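Local structure of dipicolinate synthase subunit A (Bacillus halodurans, 3D4O) at residues G5-I10 and W56-A61; D60-P65 and N96-Y101. The protein probably serves as one subunit of dipicolinate synthase, an oxidoreductase that makes the dipicolinate of spores. All blocks are in the same frame, centred on the assembly; numbering follows the deposited sequence.

Interaction 1 (G5-I10 and W56-A61); sequences GKHVVI and WNTVDA
H7 and D60 meet where two neighbouring parallel strands of a Rossmann-like sheet, 7-11 and 61-63, begin, and they illustrate how a side chain can extend a ladder ahead of its first regular pair. The carboxylate of D60 reaches across to segment 5-10: its OD2 takes the backbone N-H of H7 at 2.6 Å, on the anti side and 26° out of the carboxylate plane. With CG anti to the carbonyl carbon, the group lies beside its own backbone N, which gives its hydrogen to H7 O at 2.6 Å; aspartate and histidine thus exchange two bonds, and A61 N adds a weak third to the same carbonyl. The imidazole of H7 swings to the 56-59 turn, its CG anti to the backbone N (chi1 171°). T58 O sits at the ring edge, 3.3 Å from CD2, while the methyl CG2 of V59 approaches NE2 obliquely at 3.4 Å. T58 OG1 also lies near CD2 but is bonded to D55, and H7 ND1 makes a weak bond to K30 O of the next strand. With an alanine at H7 the methyl CG2 of V59 would probably face a gap, and K30 O would lose its weak imidazole partner. Further along, V9 turns CG1 onto V59 CG1, with CZ3 of the W56 ring approaching V9 CG1 obliquely. V8 pairs with A61 across the sheet, and the regular ladder starts there: V9 N meets A61 O at 2.8 Å, with a C=O...N angle of 170°.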
ATOM      1  N   GLY C   5     -10.310  21.802 -35.777  1.00 42.37           N
ATOM      2  CA  GLY C   5     -10.688  23.215 -35.760  1.00 42.21           C
ATOM      3  C   GLY C   5     -10.943  23.741 -34.370  1.00 42.02           C
ATOM      4  O   GLY C   5     -11.249  24.924 -34.179  1.00 42.56           O
ATOM      5  N   LYS C   6     -10.840  22.845 -33.401  1.00 41.56           N
ATOM      6  CA  LYS C   6     -11.031  23.222 -31.999  1.00 41.24           C
ATOM      7  C   LYS C   6      -9.697  23.503 -31.356  1.00 40.16           C
ATOM      8  O   LYS C   6      -8.705  22.877 -31.673  1.00 40.02           O
ATOM      9  CB  LYS C   6     -11.873  22.194 -31.247  1.00 41.99           C
ATOM     10  CG  LYS C   6     -13.306  22.254 -31.763  1.00 45.76           C
ATOM     11  CD  LYS C   6     -14.354  21.684 -30.811  1.00 47.66           C
ATOM     12  CE  LYS C   6     -15.738  22.244 -31.190  1.00 48.49           C
ATOM     13  NZ  LYS C   6     -16.813  21.986 -30.175  1.00 50.98           N
ATOM     14  N   HIS C   7      -9.676  24.531 -30.524  1.00 39.11           N
ATOM     15  CA  HIS C   7      -8.465  24.942 -29.833  1.00 38.59           C
ATOM     16  C   HIS C   7      -8.678  24.903 -28.350  1.00 38.33           C
ATOM     17  O   HIS C   7      -9.540  25.597 -27.819  1.00 39.52           O
ATOM     18  CB  HIS C   7      -8.029  26.330 -30.297  1.00 39.64           C
ATOM     19  CG  HIS C   7      -6.917  26.928 -29.486  1.00 38.98           C
ATOM     20  ND1 HIS C   7      -5.950  26.165 -28.867  1.00 45.26           N
ATOM     21  CD2 HIS C   7      -6.572  28.218 -29.265  1.00 40.01           C
ATOM     22  CE1 HIS C   7      -5.090  26.961 -28.258  1.00 41.73           C
ATOM     23  NE2 HIS C   7      -5.441  28.211 -28.488  1.00 38.56           N
ATOM     24  N   VAL C   8      -7.897  24.057 -27.692  1.00 37.84           N
ATOM     25  CA  VAL C   8      -7.970  23.916 -26.242  1.00 37.45           C
ATOM     26  C   VAL C   8      -6.635  24.232 -25.562  1.00 37.14           C
ATOM     27  O   VAL C   8      -5.553  23.981 -26.085  1.00 36.26           O
ATOM     28  CB  VAL C   8      -8.486  22.492 -25.777  1.00 37.76           C
ATOM     29  CG1 VAL C   8      -9.591  21.975 -26.700  1.00 34.41           C
ATOM     30  CG2 VAL C   8      -7.370  21.477 -25.717  1.00 36.64           C
ATOM     31  N   VAL C   9      -6.754  24.843 -24.393  1.00 36.76           N
ATOM     32  CA  VAL C   9      -5.599  25.112 -23.563  1.00 35.56           C
ATOM     33  C   VAL C   9      -5.702  24.168 -22.379  1.00 34.83           C
ATOM     34  O   VAL C   9      -6.737  24.062 -21.719  1.00 32.25           O
ATOM     35  CB  VAL C   9      -5.471  26.591 -23.115  1.00 36.93           C
ATOM     36  CG1 VAL C   9      -6.648  27.030 -22.280  1.00 39.82           C
ATOM     37  CG2 VAL C   9      -4.172  26.799 -22.330  1.00 34.85           C
ATOM     38  N   ILE C  10      -4.609  23.444 -22.201  1.00 33.75           N
ATOM     39  CA  ILE C  10      -4.416  22.496 -21.135  1.00 33.41           C
ATOM     40  C   ILE C  10      -3.384  23.099 -20.219  1.00 33.48           C
ATOM     41  O   ILE C  10      -2.237  23.297 -20.590  1.00 31.99           O
ATOM     42  CB  ILE C  10      -3.934  21.124 -21.670  1.00 33.99           C
ATOM     43  CG1 ILE C  10      -4.966  20.517 -22.634  1.00 34.60           C
ATOM     44  CG2 ILE C  10      -3.686  20.139 -20.536  1.00 31.61           C
ATOM     45  CD1 ILE C  10      -4.701  19.034 -23.003  1.00 33.63           C
ATOM     46  N   TRP C  56      -5.805  33.777 -25.953  1.00 38.44           N
ATOM     47  CA  TRP C  56      -7.117  33.564 -25.305  1.00 38.00           C
ATOM     48  C   TRP C  56      -8.337  33.705 -26.188  1.00 38.37           C
ATOM     49  O   TRP C  56      -9.297  32.974 -26.009  1.00 37.59           O
ATOM     50  CB  TRP C  56      -7.304  34.434 -24.042  1.00 37.48           C
ATOM     51  CG  TRP C  56      -6.253  34.216 -23.006  1.00 36.75           C
ATOM     52  CD1 TRP C  56      -5.188  35.035 -22.724  1.00 38.32           C
ATOM     53  CD2 TRP C  56      -6.109  33.073 -22.165  1.00 37.55           C
ATOM     54  NE1 TRP C  56      -4.410  34.479 -21.737  1.00 36.79           N
ATOM     55  CE2 TRP C  56      -4.956  33.275 -21.376  1.00 36.29           C
ATOM     56  CE3 TRP C  56      -6.853  31.901 -21.989  1.00 35.76           C
ATOM     57  CZ2 TRP C  56      -4.535  32.353 -20.428  1.00 36.23           C
ATOM     58  CZ3 TRP C  56      -6.432  30.989 -21.045  1.00 36.92           C
ATOM     59  CH2 TRP C  56      -5.281  31.213 -20.283  1.00 34.52           C
ATOM     60  N   ASN C  57      -8.303  34.636 -27.132  1.00 40.38           N
ATOM     61  CA  ASN C  57      -9.498  34.896 -27.970  1.00 41.17           C
ATOM     62  C   ASN C  57      -9.740  33.857 -29.079  1.00 41.01           C
ATOM     63  O   ASN C  57     -10.636  34.021 -29.906  1.00 41.14           O
ATOM     64  CB  ASN C  57      -9.602  36.368 -28.457  1.00 42.28           C
ATOM     65  CG  ASN C  57      -8.433  36.815 -29.281  1.00 45.88           C
ATOM     66  OD1 ASN C  57      -7.714  35.999 -29.856  1.00 54.31           O
ATOM     67  ND2 ASN C  57      -8.231  38.134 -29.356  1.00 48.30           N
ATOM     68  N   THR C  58      -8.983  32.759 -29.049  1.00 40.01           N
ATOM     69  CA  THR C  58      -9.170  31.677 -30.055  1.00 39.26           C
ATOM     70  C   THR C  58      -9.387  30.303 -29.418  1.00 40.15           C
ATOM     71  O   THR C  58      -9.557  29.284 -30.091  1.00 41.25           O
ATOM     72  CB  THR C  58      -7.994  31.605 -31.056  1.00 38.80           C
ATOM     73  OG1 THR C  58      -6.770  31.331 -30.362  1.00 38.45           O
ATOM     74  CG2 THR C  58      -7.862  32.920 -31.816  1.00 35.68           C
ATOM     75  N   VAL C  59      -9.427  30.321 -28.099  1.00 39.58           N
ATOM     76  CA  VAL C  59      -9.562  29.128 -27.259  1.00 39.01           C
ATOM     77  C   VAL C  59     -11.000  28.698 -27.031  1.00 39.66           C
ATOM     78  O   VAL C  59     -11.804  29.447 -26.475  1.00 41.91           O
ATOM     79  CB  VAL C  59      -8.905  29.401 -25.903  1.00 38.20           C
ATOM     80  CG1 VAL C  59      -9.201  28.303 -24.938  1.00 36.17           C
ATOM     81  CG2 VAL C  59      -7.388  29.646 -26.107  1.00 38.24           C
ATOM     82  N   ASP C  60     -11.319  27.486 -27.458  1.00 38.81           N
ATOM     83  CA  ASP C  60     -12.689  26.967 -27.321  1.00 38.63           C
ATOM     84  C   ASP C  60     -12.874  26.334 -25.952  1.00 38.18           C
ATOM     85  O   ASP C  60     -14.002  26.093 -25.496  1.00 38.12           O
ATOM     86  CB  ASP C  60     -13.023  25.902 -28.378  1.00 39.38           C
ATOM     87  CG  ASP C  60     -12.803  26.381 -29.814  1.00 38.78           C
ATOM     88  OD1 ASP C  60     -13.757  26.860 -30.452  1.00 42.81           O
ATOM     89  OD2 ASP C  60     -11.677  26.253 -30.317  1.00 38.75           O
ATOM     90  N   ALA C  61     -11.758  26.038 -25.301  1.00 36.99           N
ATOM     91  CA  ALA C  61     -11.829  25.369 -24.007  1.00 36.57           C
ATOM     92  C   ALA C  61     -10.556  25.367 -23.195  1.00 36.84           C
ATOM     93  O   ALA C  61      -9.447  25.219 -23.701  1.00 36.33           O
ATOM     94  CB  ALA C  61     -12.324  23.942 -24.181  1.00 35.54           C
TER

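Interaction 2 (D60-P65 and N96-Y101); sequences DAILLP and NHCVVY. With EDO (1,2-ethanediol), chain M.
Y101 lays its ring alongside L63, the two side chains pointing the same way, so that L63 CD1 comes 3.7 Å from Y101 CD1. The ring stands with its edge toward A61 CB, and these three residues, with V99, form one face of a parallel ladder; I62 and V100 form the other. There I62 rests CG1 on C98 SG at 3.9 Å: the sulfur, anti to its backbone N (chi1 -175°), is carried back toward the partner strand and also lies near the backbone of A61. The side chains of L64 and V100 cross at a slant, CD1 nearest CG1. Beneath these side chains run four backbone bonds that set the register. They start with V99 N to D60 O, where the donor stands above the carbonyl plane, and continue through I62 N to V99 O, Y101 N to I62 O at 2.7 Å, and L64 N to Y101 O. At the start of the ladder, D60, whose OD2 is held by the backbone N-H of H7, brings OD1 to the edge of the H97 ring, 3.0 Å from CE1, with carboxylate and imidazole planes 35° apart. At the other end both hydroxyls of a 1,2-ethanediol, probably from the crystallisation liquor, give hydrogen bonds to L64 O, each of 2.7 Å, so this carbonyl just past the strand takes two donors. Strands 61-63 and 99-102 belong to a beta-alpha-beta unit with helix 88-92 between them. Y101 and A61 are covered by helix 274-289 through L285, L288 and L289, I62 packs on V9 and I11 of strand 7-11, and V100 on L120 of strand 119-122.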
ATOM      1  N   ASP C  60     -11.319  27.486 -27.458  1.00 38.81           N
ATOM      2  CA  ASP C  60     -12.689  26.967 -27.321  1.00 38.63           C
ATOM      3  C   ASP C  60     -12.874  26.334 -25.952  1.00 38.18           C
ATOM      4  O   ASP C  60     -14.002  26.093 -25.496  1.00 38.12           O
ATOM      5  CB  ASP C  60     -13.023  25.902 -28.378  1.00 39.38           C
ATOM      6  CG  ASP C  60     -12.803  26.381 -29.814  1.00 38.78           C
ATOM      7  OD1 ASP C  60     -13.757  26.860 -30.452  1.00 42.81           O
ATOM      8  OD2 ASP C  60     -11.677  26.253 -30.317  1.00 38.75           O
ATOM      9  N   ALA C  61     -11.758  26.038 -25.301  1.00 36.99           N
ATOM     10  CA  ALA C  61     -11.829  25.369 -24.007  1.00 36.57           C
ATOM     11  C   ALA C  61     -10.556  25.367 -23.195  1.00 36.84           C
ATOM     12  O   ALA C  61      -9.447  25.219 -23.701  1.00 36.33           O
ATOM     13  CB  ALA C  61     -12.324  23.942 -24.181  1.00 35.54           C
ATOM     14  N   ILE C  62     -10.780  25.508 -21.896  1.00 36.82           N
ATOM     15  CA  ILE C  62      -9.722  25.513 -20.907  1.00 36.24           C
ATOM     16  C   ILE C  62      -9.842  24.300 -20.014  1.00 36.31           C
ATOM     17  O   ILE C  62     -10.845  24.108 -19.356  1.00 37.66           O
ATOM     18  CB  ILE C  62      -9.782  26.789 -20.067  1.00 36.77           C
ATOM     19  CG1 ILE C  62      -9.673  28.006 -20.999  1.00 33.14           C
ATOM     20  CG2 ILE C  62      -8.701  26.767 -18.970  1.00 36.10           C
ATOM     21  CD1 ILE C  62      -9.600  29.332 -20.278  1.00 34.86           C
ATOM     22  N   LEU C  63      -8.795  23.485 -20.016  1.00 35.80           N
ATOM     23  CA  LEU C  63      -8.746  22.262 -19.223  1.00 35.63           C
ATOM     24  C   LEU C  63      -7.802  22.415 -18.070  1.00 35.63           C
ATOM     25  O   LEU C  63      -6.580  22.529 -18.225  1.00 34.47           O
ATOM     26  CB  LEU C  63      -8.345  21.038 -20.073  1.00 36.01           C
ATOM     27  CG  LEU C  63      -9.370  20.307 -20.963  1.00 35.95           C
ATOM     28  CD1 LEU C  63     -10.301  21.234 -21.711  1.00 31.50           C
ATOM     29  CD2 LEU C  63      -8.662  19.364 -21.951  1.00 34.52           C
ATOM     30  N   LEU C  64      -8.414  22.411 -16.897  1.00 35.56           N
ATOM     31  CA  LEU C  64      -7.683  22.497 -15.651  1.00 35.76           C
ATOM     32  C   LEU C  64      -7.536  21.120 -15.035  1.00 35.81           C
ATOM     33  O   LEU C  64      -8.267  20.185 -15.387  1.00 35.24           O
ATOM     34  CB  LEU C  64      -8.403  23.420 -14.669  1.00 36.73           C
ATOM     35  CG  LEU C  64      -8.655  24.858 -15.105  1.00 36.27           C
ATOM     36  CD1 LEU C  64      -9.283  25.643 -13.997  1.00 36.01           C
ATOM     37  CD2 LEU C  64      -7.330  25.489 -15.540  1.00 35.47           C
ATOM     38  N   PRO C  65      -6.588  20.973 -14.105  1.00 35.94           N
ATOM     39  CA  PRO C  65      -6.465  19.697 -13.446  1.00 36.52           C
ATOM     40  C   PRO C  65      -7.719  19.343 -12.683  1.00 37.61           C
ATOM     41  O   PRO C  65      -8.618  20.164 -12.532  1.00 37.21           O
ATOM     42  CB  PRO C  65      -5.324  19.924 -12.433  1.00 37.25           C
ATOM     43  CG  PRO C  65      -4.621  21.117 -12.896  1.00 34.86           C
ATOM     44  CD  PRO C  65      -5.611  21.947 -13.603  1.00 36.17           C
ATOM     45  N   ASN C  96     -17.010  33.776 -26.241  1.00 41.29           N
ATOM     46  CA  ASN C  96     -18.228  33.580 -25.448  1.00 41.12           C
ATOM     47  C   ASN C  96     -18.509  32.122 -25.154  1.00 39.92           C
ATOM     48  O   ASN C  96     -18.924  31.763 -24.058  1.00 41.22           O
ATOM     49  CB  ASN C  96     -19.440  34.206 -26.167  1.00 41.24           C
ATOM     50  N   HIS C  97     -18.267  31.296 -26.156  1.00 39.10           N
ATOM     51  CA  HIS C  97     -18.572  29.847 -26.090  1.00 39.41           C
ATOM     52  C   HIS C  97     -17.535  29.027 -25.346  1.00 38.82           C
ATOM     53  O   HIS C  97     -17.750  27.855 -25.084  1.00 38.97           O
ATOM     54  CB  HIS C  97     -18.764  29.245 -27.487  1.00 39.24           C
ATOM     55  CG  HIS C  97     -17.571  29.398 -28.363  1.00 37.82           C
ATOM     56  ND1 HIS C  97     -16.524  28.503 -28.357  1.00 39.23           N
ATOM     57  CD2 HIS C  97     -17.240  30.365 -29.244  1.00 34.40           C
ATOM     58  CE1 HIS C  97     -15.604  28.911 -29.213  1.00 38.05           C
ATOM     59  NE2 HIS C  97     -16.012  30.041 -29.759  1.00 37.70           N
ATOM     60  N   CYS C  98     -16.432  29.653 -24.977  1.00 39.16           N
ATOM     61  CA  CYS C  98     -15.353  28.928 -24.272  1.00 38.47           C
ATOM     62  C   CYS C  98     -15.846  28.316 -22.983  1.00 37.90           C
ATOM     63  O   CYS C  98     -16.537  28.945 -22.203  1.00 38.98           O
ATOM     64  CB  CYS C  98     -14.143  29.836 -23.986  1.00 39.30           C
ATOM     65  SG  CYS C  98     -12.683  28.954 -23.237  1.00 42.37           S
ATOM     66  N   VAL C  99     -15.471  27.064 -22.785  1.00 36.74           N
ATOM     67  CA  VAL C  99     -15.842  26.294 -21.596  1.00 36.19           C
ATOM     68  C   VAL C  99     -14.599  25.855 -20.826  1.00 35.18           C
ATOM     69  O   VAL C  99     -13.579  25.451 -21.394  1.00 33.04           O
ATOM     70  CB  VAL C  99     -16.697  25.043 -21.968  1.00 35.13           C
ATOM     71  CG1 VAL C  99     -17.031  24.207 -20.752  1.00 34.86           C
ATOM     72  CG2 VAL C  99     -17.954  25.473 -22.697  1.00 35.61           C
ATOM     73  N   VAL C 100     -14.725  25.963 -19.515  1.00 34.58           N
ATOM     74  CA  VAL C 100     -13.671  25.580 -18.615  1.00 33.75           C
ATOM     75  C   VAL C 100     -14.048  24.263 -18.016  1.00 33.22           C
ATOM     76  O   VAL C 100     -15.173  24.084 -17.564  1.00 32.76           O
ATOM     77  CB  VAL C 100     -13.520  26.589 -17.483  1.00 32.76           C
ATOM     78  CG1 VAL C 100     -12.363  26.176 -16.598  1.00 32.87           C
ATOM     79  CG2 VAL C 100     -13.318  27.973 -18.054  1.00 32.12           C
ATOM     80  N   TYR C 101     -13.102  23.336 -18.042  1.00 33.37           N
ATOM     81  CA  TYR C 101     -13.294  21.987 -17.474  1.00 34.46           C
ATOM     82  C   TYR C 101     -12.389  21.731 -16.287  1.00 35.19           C
ATOM     83  O   TYR C 101     -11.185  21.939 -16.329  1.00 37.50           O
ATOM     84  CB  TYR C 101     -13.033  20.866 -18.526  1.00 34.17           C
ATOM     85  CG  TYR C 101     -14.061  20.789 -19.632  1.00 33.89           C
ATOM     86  CD1 TYR C 101     -13.913  21.530 -20.795  1.00 35.45           C
ATOM     87  CD2 TYR C 101     -15.178  19.953 -19.515  1.00 36.43           C
ATOM     88  CE1 TYR C 101     -14.856  21.465 -21.814  1.00 35.22           C
ATOM     89  CE2 TYR C 101     -16.129  19.879 -20.517  1.00 35.34           C
ATOM     90  CZ  TYR C 101     -15.964  20.642 -21.666  1.00 35.55           C
ATOM     91  OH  TYR C 101     -16.886  20.572 -22.680  1.00 36.63           O
TER
HETATM   92  C1  EDO M 294      -9.775  17.036 -16.279  1.00 30.87           C
HETATM   93  O1  EDO M 294      -8.961  17.623 -15.253  1.00 39.75           O
HETATM   94  C2  EDO M 294     -10.561  18.099 -17.062  1.00 33.15           C
HETATM   95  O2  EDO M 294      -9.661  19.137 -17.472  1.00 29.18           O

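How the interactions relate
From the N terminus the chain first lays down strand 7-11, then builds helix 15-26 and strands 30-34 and 46-49 before returning through 56-61, and interaction 1 closes that loop. Interaction 2 opens on the very residues where interaction 1 ends, D60 and A61, and closes a second, shorter loop through helix 88-92 to strand 99-102. The two loops therefore follow one another, neither nested nor crossed, and strand 61-63 lies between both partners. V9 O with L63 N, a probable hydrogen bond of 2.7 Å, and W56 against I62 join them further. Together they knit the centre of the 3-2-1-4-5-6 sheet.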